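Local coordinates for E3 SUMO-protein ligase SIZ1 (PDB 3I2D) that acts as an E3 ligase that mediates attachment of SUMO to septins and PCNA, with an SP-RING-type zinc finger that mediates interaction with UBC9, at residues Arg118-Ser123 and Tyr200-Ile205. Numbering follows the deposited sequence.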
# COMPACT_ATOMS: atom_id res chain seq x y z
N ARG A 118 -1.83 10.28 11.19
CA ARG A 118 -3.23 10.56 10.92
C ARG A 118 -4.15 9.59 11.64
O ARG A 118 -3.75 8.46 11.93
CB ARG A 118 -3.49 10.51 9.42
CG ARG A 118 -2.42 11.21 8.61
CD ARG A 118 -3.02 12.25 7.70
NE ARG A 118 -3.86 13.18 8.43
CZ ARG A 118 -4.64 14.09 7.86
NH1 ARG A 118 -4.68 14.19 6.53
NH2 ARG A 118 -5.39 14.90 8.60
N LEU A 119 -5.37 10.02 11.92
CA LEU A 119 -6.35 9.18 12.61
C LEU A 119 -7.27 8.52 11.57
O LEU A 119 -8.13 9.18 10.99
CB LEU A 119 -7.18 10.03 13.56
CG LEU A 119 -7.80 9.37 14.79
CD1 LEU A 119 -9.18 9.97 14.93
CD2 LEU A 119 -7.86 7.86 14.66
N TYR A 120 -7.09 7.23 11.35
CA TYR A 120 -7.89 6.51 10.37
C TYR A 120 -8.97 5.65 11.00
O TYR A 120 -8.77 5.04 12.05
CB TYR A 120 -6.99 5.62 9.50
CG TYR A 120 -6.25 6.34 8.39
CD1 TYR A 120 -6.28 7.73 8.29
CD2 TYR A 120 -5.55 5.62 7.43
CE1 TYR A 120 -5.64 8.39 7.24
CE2 TYR A 120 -4.90 6.27 6.38
CZ TYR A 120 -4.95 7.65 6.29
OH TYR A 120 -4.33 8.29 5.25
N LEU A 121 -10.13 5.61 10.38
CA LEU A 121 -11.17 4.76 10.89
C LEU A 121 -11.24 3.57 9.93
O LEU A 121 -11.28 3.75 8.71
CB LEU A 121 -12.49 5.50 10.93
CG LEU A 121 -13.67 4.68 11.44
CD1 LEU A 121 -13.38 4.13 12.83
CD2 LEU A 121 -14.90 5.58 11.43
N PHE A 122 -11.19 2.36 10.48
CA PHE A 122 -11.25 1.15 9.67
C PHE A 122 -12.57 0.44 9.92
O PHE A 122 -13.20 0.64 10.95
CB PHE A 122 -10.12 0.18 10.01
CG PHE A 122 -8.77 0.61 9.55
CD1 PHE A 122 -8.11 1.66 10.18
CD2 PHE A 122 -8.16 -0.01 8.47
CE1 PHE A 122 -6.87 2.07 9.75
CE2 PHE A 122 -6.92 0.39 8.03
CZ PHE A 122 -6.27 1.44 8.67
N SER A 123 -12.95 -0.40 8.97
CA SER A 123 -14.17 -1.16 9.10
C SER A 123 -13.94 -2.51 8.48
O SER A 123 -13.26 -2.63 7.48
CB SER A 123 -15.31 -0.46 8.40
OG SER A 123 -16.49 -1.22 8.48
N TYR A 200 -7.55 4.13 14.57
CA TYR A 200 -6.11 3.96 14.76
C TYR A 200 -5.36 5.21 14.34
O TYR A 200 -5.73 5.87 13.36
CB TYR A 200 -5.56 2.82 13.89
CG TYR A 200 -5.93 1.41 14.27
CD1 TYR A 200 -6.66 0.61 13.39
CD2 TYR A 200 -5.48 0.84 15.45
CE1 TYR A 200 -6.92 -0.74 13.67
CE2 TYR A 200 -5.74 -0.50 15.74
CZ TYR A 200 -6.46 -1.28 14.85
OH TYR A 200 -6.69 -2.61 15.13
N ILE A 201 -4.31 5.53 15.10
CA ILE A 201 -3.44 6.64 14.73
C ILE A 201 -2.43 5.86 13.88
O ILE A 201 -1.82 4.90 14.36
CB ILE A 201 -2.71 7.27 15.94
CG1 ILE A 201 -3.67 8.16 16.73
CG2 ILE A 201 -1.56 8.13 15.47
CD1 ILE A 201 -3.06 8.75 17.96
N VAL A 202 -2.31 6.23 12.62
CA VAL A 202 -1.39 5.53 11.74
C VAL A 202 -0.32 6.49 11.26
O VAL A 202 -0.51 7.71 11.24
CB VAL A 202 -2.11 4.94 10.49
CG1 VAL A 202 -3.29 4.05 10.92
CG2 VAL A 202 -2.58 6.08 9.59
N GLU A 203 0.81 5.92 10.86
CA GLU A 203 1.89 6.73 10.36
C GLU A 203 1.92 6.65 8.85
O GLU A 203 1.99 5.56 8.27
CB GLU A 203 3.24 6.26 10.93
CG GLU A 203 4.40 7.15 10.49
CD GLU A 203 5.76 6.68 10.98
OE1 GLU A 203 6.00 6.72 12.20
OE2 GLU A 203 6.59 6.28 10.12
N MET A 204 1.87 7.81 8.21
CA MET A 204 1.93 7.89 6.76
C MET A 204 3.32 7.48 6.34
O MET A 204 4.31 8.01 6.87
CB MET A 204 1.72 9.33 6.30
CG MET A 204 0.40 9.94 6.67
SD MET A 204 -0.89 9.24 5.67
CE MET A 204 -1.22 7.71 6.59
N ILE A 205 3.43 6.51 5.44
CA ILE A 205 4.75 6.15 4.94
C ILE A 205 4.74 6.65 3.53
O ILE A 205 3.81 6.42 2.75
CB ILE A 205 5.04 4.65 4.97
CG1 ILE A 205 5.23 4.19 6.42
CG2 ILE A 205 6.32 4.37 4.16
CD1 ILE A 205 5.68 2.75 6.53
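Arg118 O accepts a nearly straight hydrogen bond from Val202 N at 2.7 Å, and Ile201 CA adds a CA-H...O contact to the same oxygen. Antiparallel strands 117-125 and 195-204 pair here within a sheet of the PINIT domain, away from the zinc site. Val202 O takes Arg118 N in return. Tyr120 and Tyr200 form the next hydrogen-bonded pair, with Tyr120 N to Tyr200 O at 2.8 Å. Leu119 and Ile201 are the non-hydrogen-bonded pair between them. On the face of Tyr120 and Val202, Val202 CG2 sits over the tyrosine ring in a CH-pi contact, 3.9 Å from its centroid. The Met204 chain, bent at chi2 (-73°) and chi3 (83°), brings its methyl to the phenol end of that ring. Replacing Tyr120 by an alanine would remove the ring and is likely to leave Val202 CG2 and the Met204 thioether without their aromatic partner. The Arg118 guanidinium forms a salt bridge through NH1 with Asp170, while Arg118 CG stays 3.7 Å from Met204 CG. Further along, Tyr200 directs its ring edge at the face of Phe122, offset, with planes at 75°. Their nearest atoms are Tyr200 CD1 and Phe122 CD1, 3.7 Å apart.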